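Local coordinates for protein glycosyl hydrolase family 88 (Pedobacter heparinus, PDB 3WIW) that removes the unsaturated glucuronyl residue from heparin-derived oligosaccharides, acting as an unsaturated glucuronyl hydrolase of glycoside hydrolase family 88, at residues Arg57-Asp62 and Asp371-Tyr376; Ala197-Ala202 and Thr262-Phe267. All blocks are in the same frame, centred on the assembly; numbering follows the deposited sequence. Where two conformers were deposited one is given.

Contact 1. Residues Arg57-Asp62 and Asp371-Tyr376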
ATOM      1  N   ARG A  57      -2.705 -11.277   9.452  1.00  9.73           N
ATOM      2  CA  ARG A  57      -3.210  -9.948   9.138  1.00  9.61           C
ATOM      3  C   ARG A  57      -2.989  -8.913  10.246  1.00  9.65           C
ATOM      4  O   ARG A  57      -2.446  -7.851   9.997  1.00  9.97           O
ATOM      5  CB  ARG A  57      -4.699 -10.005   8.785  1.00  9.91           C
ATOM      6  CG  ARG A  57      -5.325  -8.632   8.572  1.00 10.70           C
ATOM      7  CD  ARG A  57      -6.762  -8.721   8.041  1.00 10.14           C
ATOM      8  NE  ARG A  57      -7.472  -7.468   8.240  1.00 10.20           N
ATOM      9  CZ  ARG A  57      -8.526  -7.042   7.556  1.00  9.92           C
ATOM     10  NH1 ARG A  57      -8.976  -7.738   6.500  1.00 11.31           N
ATOM     11  NH2 ARG A  57      -9.102  -5.884   7.898  1.00 11.64           N
ATOM     12  N   SER A  58      -3.449  -9.205  11.457  1.00  9.57           N
ATOM     13  CA  SER A  58      -3.362  -8.247  12.546  1.00 10.40           C
ATOM     14  C   SER A  58      -3.458  -9.003  13.863  1.00 10.70           C
ATOM     15  O   SER A  58      -3.618 -10.229  13.875  1.00 11.12           O
ATOM     16  CB  SER A  58      -4.457  -7.175  12.448  1.00 10.45           C
ATOM     17  OG  SER A  58      -5.752  -7.757  12.477  1.00 10.52           O
ATOM     18  N   VAL A  59      -3.357  -8.282  14.978  1.00 11.02           N
ATOM     19  CA  VAL A  59      -3.453  -8.905  16.287  1.00 12.13           C
ATOM     20  C   VAL A  59      -4.727  -8.410  16.969  1.00 13.13           C
ATOM     21  O   VAL A  59      -4.941  -7.208  17.113  1.00 13.47           O
ATOM     22  CB  VAL A  59      -2.203  -8.605  17.124  1.00 13.20           C
ATOM     23  CG1 VAL A  59      -2.344  -9.188  18.545  1.00 13.17           C
ATOM     24  CG2 VAL A  59      -0.963  -9.177  16.445  1.00 13.77           C
ATOM     25  N   ASN A  60      -5.588  -9.347  17.349  1.00 14.42           N
ATOM     26  CA  ASN A  60      -6.846  -9.040  18.024  1.00 16.68           C
ATOM     27  C   ASN A  60      -6.620  -8.487  19.423  1.00 18.33           C
ATOM     28  O   ASN A  60      -5.555  -8.716  20.006  1.00 18.12           O
ATOM     29  CB  ASN A  60      -7.660 -10.323  18.133  1.00 17.61           C
ATOM     30  CG  ASN A  60      -8.084 -10.848  16.778  1.00 18.40           C
ATOM     31  OD1 ASN A  60      -8.473 -10.071  15.889  1.00 18.23           O
ATOM     32  ND2 ASN A  60      -7.986 -12.162  16.590  1.00 19.18           N
ATOM     33  N   PRO A  61      -7.616  -7.762  19.977  1.00 20.90           N
ATOM     34  CA  PRO A  61      -7.519  -7.240  21.346  1.00 22.66           C
ATOM     35  C   PRO A  61      -7.130  -8.308  22.369  1.00 23.56           C
ATOM     36  O   PRO A  61      -6.433  -7.978  23.323  1.00 24.68           O
ATOM     37  CB  PRO A  61      -8.937  -6.722  21.617  1.00 23.63           C
ATOM     38  CG  PRO A  61      -9.421  -6.291  20.256  1.00 23.93           C
ATOM     39  CD  PRO A  61      -8.828  -7.274  19.285  1.00 22.16           C
ATOM     40  N   ASP A  62      -7.541  -9.560  22.161  1.00 23.31           N
ATOM     41  CA  ASP A  62      -7.187 -10.633  23.099  1.00 24.62           C
ATOM     42  C   ASP A  62      -5.800 -11.244  22.876  1.00 24.41           C
ATOM     43  O   ASP A  62      -5.417 -12.181  23.567  1.00 26.23           O
ATOM     44  CB  ASP A  62      -8.267 -11.730  23.158  1.00 26.58           C
ATOM     45  CG  ASP A  62      -8.358 -12.572  21.873  1.00 28.20           C
ATOM     46  OD1 ASP A  62      -7.579 -12.369  20.910  1.00 25.90           O
ATOM     47  OD2 ASP A  62      -9.228 -13.476  21.834  1.00 30.06           O
ATOM     48  N   ASP A 371      -4.676   0.269  16.782  1.00 10.54           N
ATOM     49  CA  ASP A 371      -3.379   0.185  17.475  1.00 11.53           C
ATOM     50  C   ASP A 371      -2.871  -1.257  17.502  1.00 11.59           C
ATOM     51  O   ASP A 371      -2.668  -1.846  18.558  1.00 14.68           O
ATOM     52  CB  ASP A 371      -3.402   0.829  18.887  1.00 13.11           C
ATOM     53  CG  ASP A 371      -2.012   1.039  19.430  1.00 17.23           C
ATOM     54  OD1 ASP A 371      -1.041   0.891  18.682  1.00 20.96           O
ATOM     55  OD2 ASP A 371      -1.850   1.337  20.616  1.00 17.16           O
ATOM     56  N   THR A 372      -2.667  -1.823  16.316  1.00 10.74           N
ATOM     57  CA  THR A 372      -2.254  -3.204  16.121  1.00 10.79           C
ATOM     58  C   THR A 372      -1.266  -3.231  14.966  1.00 10.10           C
ATOM     59  O   THR A 372      -1.321  -2.373  14.076  1.00  9.32           O
ATOM     60  CB  THR A 372      -3.484  -4.128  15.698  1.00 13.29           C
ATOM     61  OG1 THR A 372      -3.013  -5.401  15.217  1.00 14.37           O
ATOM     62  CG2 THR A 372      -4.265  -3.541  14.548  1.00 15.01           C
ATOM     63  N   PRO A 373      -0.359  -4.217  14.956  0.56  9.46           N
ATOM     64  CA  PRO A 373       0.331  -4.467  13.691  0.56  9.87           C
ATOM     65  C   PRO A 373      -0.656  -4.813  12.575  0.56  9.48           C
ATOM     66  O   PRO A 373      -1.740  -5.351  12.824  0.56 10.25           O
ATOM     67  CB  PRO A 373       1.161  -5.709  13.993  0.56 10.84           C
ATOM     68  CG  PRO A 373       0.402  -6.397  15.056  0.56 10.91           C
ATOM     69  CD  PRO A 373      -0.078  -5.272  15.942  0.56 10.61           C
ATOM     70  N   LEU A 374      -0.274  -4.490  11.343  1.00  9.71           N
ATOM     71  CA  LEU A 374      -1.040  -4.852  10.165  1.00  9.82           C
ATOM     72  C   LEU A 374      -0.081  -5.299   9.090  1.00  8.42           C
ATOM     73  O   LEU A 374       0.983  -4.700   8.884  1.00  9.76           O
ATOM     74  CB  LEU A 374      -1.886  -3.670   9.705  1.00 10.33           C
ATOM     75  CG  LEU A 374      -3.326  -3.674  10.286  1.00 13.26           C
ATOM     76  CD1 LEU A 374      -3.955  -2.294  10.222  1.00 15.41           C
ATOM     77  CD2 LEU A 374      -4.151  -4.702   9.466  1.00 14.16           C
ATOM     78  N   ASN A 375      -0.452  -6.365   8.386  1.00  7.78           N
ATOM     79  CA  ASN A 375       0.432  -6.927   7.383  1.00  8.40           C
ATOM     80  C   ASN A 375       0.871  -5.929   6.301  1.00  7.29           C
ATOM     81  O   ASN A 375       2.041  -5.935   5.889  1.00  8.66           O
ATOM     82  CB  ASN A 375      -0.146  -8.222   6.804  1.00  9.32           C
ATOM     83  CG  ASN A 375      -1.546  -8.070   6.188  1.00  9.28           C
ATOM     84  OD1 ASN A 375      -2.047  -6.954   5.940  1.00  9.60           O
ATOM     85  ND2 ASN A 375      -2.188  -9.212   5.925  1.00  9.31           N
ATOM     86  N   TYR A 376       0.003  -5.003   5.908  1.00  8.04           N
ATOM     87  CA  TYR A 376       0.411  -4.039   4.888  1.00  8.93           C
ATOM     88  C   TYR A 376       1.344  -2.960   5.411  1.00  7.66           C
ATOM     89  O   TYR A 376       2.142  -2.425   4.640  1.00  8.90           O
ATOM     90  CB  TYR A 376      -0.763  -3.426   4.137  1.00  9.33           C
ATOM     91  CG  TYR A 376      -1.900  -2.884   4.989  1.00  8.21           C
ATOM     92  CD1 TYR A 376      -1.896  -1.562   5.454  1.00  9.50           C
ATOM     93  CD2 TYR A 376      -3.010  -3.682   5.284  1.00  9.09           C
ATOM     94  CE1 TYR A 376      -2.951  -1.061   6.199  1.00 10.07           C
ATOM     95  CE2 TYR A 376      -4.093  -3.191   6.024  1.00  9.20           C
ATOM     96  CZ  TYR A 376      -4.050  -1.872   6.476  1.00 10.29           C
ATOM     97  OH  TYR A 376      -5.100  -1.334   7.189  1.00 11.81           O
TER
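With chi1 of T372 at 167°, OG1 swings away from the T372 nitrogen and reaches the backbone of V59, where it accepts the V59 N-H almost straight on (V59 N to T372 OG1 2.9 Å, 167° at the hydrogen). T372 OG1 also donates to P373 O at 2.7 Å, so two bonds grip the hydroxyl and fix its rotation. On N375, chi1 of 57° turns the amide toward the strand, bringing N375 ND2 to 3.5 Å from R57 CA; ND2 bonds onward to P56 O and T74 OG1. The N375 backbone N-H meets R57 O at 3.0 Å, a bent bond, and L374 CA-H touches that same oxygen at 3.3 Å. Here the strand 55-59 of a two-stranded antiparallel sheet runs past the lead-in to helix 375-392 of the alpha6/alpha6-barrel, with L374 as N-cap residue; R57 and S58 form a classic beta bulge opposite R66. V59 CG2 packs on the P373 ring, and F355 touches both side chains. The extended R57 arm passes alongside L374 to its salt-bridge partners E369 and D72, and E369 also bonds S58 OG.

Contact 2. Residues Ala197-Ala202 and Thr262-Phe267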
ATOM      1  N   ALA A 197      -6.675   2.163 -19.417  1.00 13.83           N
ATOM      2  CA  ALA A 197      -7.738   2.195 -18.417  1.00 14.01           C
ATOM      3  C   ALA A 197      -7.181   2.642 -17.064  1.00 12.78           C
ATOM      4  O   ALA A 197      -7.801   3.437 -16.368  1.00 13.34           O
ATOM      5  CB  ALA A 197      -8.395   0.828 -18.291  1.00 14.97           C
ATOM      6  N   ALA A 198      -6.021   2.115 -16.691  1.00 12.35           N
ATOM      7  CA  ALA A 198      -5.396   2.489 -15.439  1.00 12.61           C
ATOM      8  C   ALA A 198      -5.098   3.990 -15.476  1.00 11.29           C
ATOM      9  O   ALA A 198      -5.384   4.721 -14.511  1.00 11.06           O
ATOM     10  CB  ALA A 198      -4.121   1.681 -15.250  1.00 13.32           C
ATOM     11  N   LYS A 199      -4.543   4.465 -16.591  1.00 11.34           N
ATOM     12  CA  LYS A 199      -4.177   5.870 -16.671  1.00 11.96           C
ATOM     13  C   LYS A 199      -5.431   6.744 -16.599  1.00 11.88           C
ATOM     14  O   LYS A 199      -5.464   7.748 -15.887  1.00 12.74           O
ATOM     15  CB  LYS A 199      -3.398   6.159 -17.955  1.00 13.56           C
ATOM     16  CG  LYS A 199      -2.936   7.607 -17.986  1.00 17.27           C
ATOM     17  CD  LYS A 199      -2.043   7.934 -19.174  1.00 19.50           C
ATOM     18  CE  LYS A 199      -1.487   9.345 -18.978  1.00 23.34           C
ATOM     19  NZ  LYS A 199      -0.639   9.750 -20.122  1.00 25.39           N
ATOM     20  N   THR A 200      -6.487   6.336 -17.290  1.00 11.73           N
ATOM     21  CA  THR A 200      -7.765   7.066 -17.223  1.00 11.86           C
ATOM     22  C   THR A 200      -8.313   7.124 -15.789  1.00 10.84           C
ATOM     23  O   THR A 200      -8.755   8.179 -15.329  1.00 11.76           O
ATOM     24  CB  THR A 200      -8.804   6.456 -18.163  1.00 12.45           C
ATOM     25  OG1 THR A 200      -8.318   6.562 -19.503  1.00 14.05           O
ATOM     26  CG2 THR A 200     -10.141   7.205 -18.057  1.00 12.97           C
ATOM     27  N   HIS A 201      -8.261   6.005 -15.076  1.00 10.64           N
ATOM     28  CA  HIS A 201      -8.691   5.992 -13.678  1.00  9.78           C
ATOM     29  C   HIS A 201      -7.925   7.043 -12.862  1.00 10.21           C
ATOM     30  O   HIS A 201      -8.516   7.791 -12.069  1.00 10.46           O
ATOM     31  CB  HIS A 201      -8.502   4.593 -13.080  1.00  9.71           C
ATOM     32  CG  HIS A 201      -8.985   4.475 -11.675  1.00  9.82           C
ATOM     33  ND1 HIS A 201     -10.088   3.709 -11.337  1.00 11.07           N
ATOM     34  CD2 HIS A 201      -8.552   5.042 -10.521  1.00 10.35           C
ATOM     35  CE1 HIS A 201     -10.303   3.807 -10.043  1.00 11.00           C
ATOM     36  NE2 HIS A 201      -9.378   4.601  -9.517  1.00 10.84           N
ATOM     37  N   ALA A 202      -6.608   7.103 -13.044  1.00  9.99           N
ATOM     38  CA  ALA A 202      -5.785   8.068 -12.322  1.00 10.43           C
ATOM     39  C   ALA A 202      -6.183   9.505 -12.677  1.00 10.15           C
ATOM     40  O   ALA A 202      -6.201  10.378 -11.788  1.00 11.12           O
ATOM     41  CB  ALA A 202      -4.298   7.826 -12.603  1.00 11.30           C
ATOM     42  N   THR A 262       3.885   5.826 -16.210  1.00 15.31           N
ATOM     43  CA  THR A 262       3.353   6.467 -17.427  1.00 16.06           C
ATOM     44  C   THR A 262       4.194   7.623 -17.939  1.00 16.77           C
ATOM     45  O   THR A 262       4.072   8.016 -19.096  1.00 17.06           O
ATOM     46  CB  THR A 262       1.938   7.039 -17.220  1.00 15.17           C
ATOM     47  OG1 THR A 262       2.009   8.179 -16.352  1.00 15.23           O
ATOM     48  CG2 THR A 262       1.004   6.002 -16.644  1.00 16.40           C
ATOM     49  N   LYS A 263       4.989   8.204 -17.044  1.00 16.72           N
ATOM     50  CA  LYS A 263       5.800   9.399 -17.303  1.00 18.11           C
ATOM     51  C   LYS A 263       4.990  10.649 -17.638  1.00 17.32           C
ATOM     52  O   LYS A 263       5.523  11.599 -18.180  1.00 18.34           O
ATOM     53  CB  LYS A 263       6.901   9.142 -18.341  1.00 22.10           C
ATOM     54  CG  LYS A 263       7.823   7.987 -17.960  1.00 26.95           C
ATOM     55  CD  LYS A 263       8.395   8.147 -16.564  1.00 31.23           C
ATOM     56  CE  LYS A 263       9.415   9.258 -16.506  1.00 34.34           C
ATOM     57  NZ  LYS A 263      10.650   8.902 -17.242  1.00 36.14           N
ATOM     58  N   ASP A 264       3.707  10.657 -17.278  1.00 16.28           N
ATOM     59  CA  ASP A 264       2.876  11.828 -17.521  1.00 16.67           C
ATOM     60  C   ASP A 264       3.138  12.840 -16.416  1.00 16.95           C
ATOM     61  O   ASP A 264       2.871  12.570 -15.243  1.00 15.53           O
ATOM     62  CB  ASP A 264       1.400  11.435 -17.582  1.00 18.49           C
ATOM     63  CG  ASP A 264       0.524  12.546 -18.122  1.00 21.89           C
ATOM     64  OD1 ASP A 264       0.705  13.704 -17.709  1.00 22.35           O
ATOM     65  OD2 ASP A 264      -0.334  12.266 -18.987  1.00 24.78           O
ATOM     66  N   LYS A 265       3.685  13.995 -16.792  0.56 18.48           N
ATOM     67  CA  LYS A 265       4.088  15.016 -15.831  0.56 19.36           C
ATOM     68  C   LYS A 265       2.947  15.521 -14.945  0.56 17.71           C
ATOM     69  O   LYS A 265       3.187  15.980 -13.834  0.56 17.53           O
ATOM     70  CB  LYS A 265       4.779  16.168 -16.558  0.56 21.34           C
ATOM     71  CG  LYS A 265       6.172  15.814 -17.058  0.56 23.43           C
ATOM     72  CD  LYS A 265       7.125  15.534 -15.907  0.56 25.78           C
ATOM     73  CE  LYS A 265       8.534  15.291 -16.417  0.56 26.94           C
ATOM     74  NZ  LYS A 265       8.950  16.327 -17.398  0.56 27.85           N
ATOM     75  N   LYS A 266       1.708  15.417 -15.414  1.00 16.93           N
ATOM     76  CA  LYS A 266       0.567  15.835 -14.590  1.00 16.79           C
ATOM     77  C   LYS A 266       0.536  15.048 -13.274  1.00 13.82           C
ATOM     78  O   LYS A 266       0.180  15.579 -12.211  1.00 14.89           O
ATOM     79  CB  LYS A 266      -0.750  15.622 -15.305  1.00 19.56           C
ATOM     80  CG  LYS A 266      -0.953  16.547 -16.462  1.00 22.98           C
ATOM     81  CD  LYS A 266      -2.258  16.226 -17.166  1.00 26.33           C
ATOM     82  CE  LYS A 266      -2.492  17.170 -18.333  1.00 29.39           C
ATOM     83  NZ  LYS A 266      -3.851  16.980 -18.913  1.00 31.60           N
ATOM     84  N   PHE A 267       0.941  13.784 -13.323  1.00 13.11           N
ATOM     85  CA  PHE A 267       0.935  12.953 -12.132  1.00 12.02           C
ATOM     86  C   PHE A 267       2.026  13.347 -11.133  1.00 12.77           C
ATOM     87  O   PHE A 267       1.791  13.343  -9.928  1.00 12.74           O
ATOM     88  CB  PHE A 267       1.072  11.483 -12.515  1.00 11.55           C
ATOM     89  CG  PHE A 267      -0.078  10.941 -13.319  1.00 12.11           C
ATOM     90  CD1 PHE A 267      -1.382  11.410 -13.146  1.00 13.14           C
ATOM     91  CD2 PHE A 267       0.147   9.930 -14.248  1.00 14.15           C
ATOM     92  CE1 PHE A 267      -2.435  10.854 -13.893  1.00 14.09           C
ATOM     93  CE2 PHE A 267      -0.892   9.399 -15.001  1.00 13.69           C
ATOM     94  CZ  PHE A 267      -2.181   9.852 -14.818  1.00 14.37           C
TER
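The ring of F267 takes K199 CG at its edge, near the ring plane, with CG 4.0 Å from CZ; A202 CB approaches the same end of the ring obliquely, 3.7 Å from CZ. T262 OG1 also lies in the ring plane, at the edge. This is helix-to-helix packing in the alpha6/alpha6-barrel: helix 192-208 presents K199 and A202, one helical turn apart, to the corner where helix 245-262 gives way to helix 265-279. K263, with positive phi, turns the chain between those two helices, and D264 is the N-cap residue of the second. V203 and M206 of helix 192-208, with S258 and Y259 of helix 245-262, also touch F267, so its ring sits in the seam between three helices.

Beyond the ring edge K199 and D264 form a salt bridge. The K199 chain is fully extended, with chi1 at -176°, which carries the ammonium past the phenyl edge to the D264 carboxylate; the two side chains cross at about a right angle. K199 NZ donates to D264 OD2 at 2.8 Å, on the anti lone pair, while K199 CE lies 3.1 Å from the same oxygen. The lysine thus lends its methylene groups to the ring and its charge to the turn.

D264 is held from several directions. Its backbone N donates to T262 OG1 at 3.1 Å, closing an ST turn, and T262 OG1 is also bonded to S258 O. The ammonium probably stabilises the negative charge of the carboxylate, whose other oxygen serves the helix start: D264 OD1 accepts the K266 backbone N-H through its own anti lone pair, at 3.0 Å.

The two contacts lie on opposite sides of the chain's centre, their own centres 33 Å apart and their nearest atoms about 18 Å apart. Contact 1 brings together parts of the chain some 309 residues apart: 57-62 comes early, 371-376 near the end, and contact 2 is nested between them in sequence. They share no helix or strand, though all four segments belong to the family 88 domain. Contact 1 joins a two-stranded hairpin to the start of helix 375-392 close to the predicted substrate-binding R246, with the R57 side chain about 9 Å from that of the predicted nucleophile D116. Contact 2 instead packs helix 192-208 against the turn that joins helices 245-262 and 265-279, farther from the predicted substrate site.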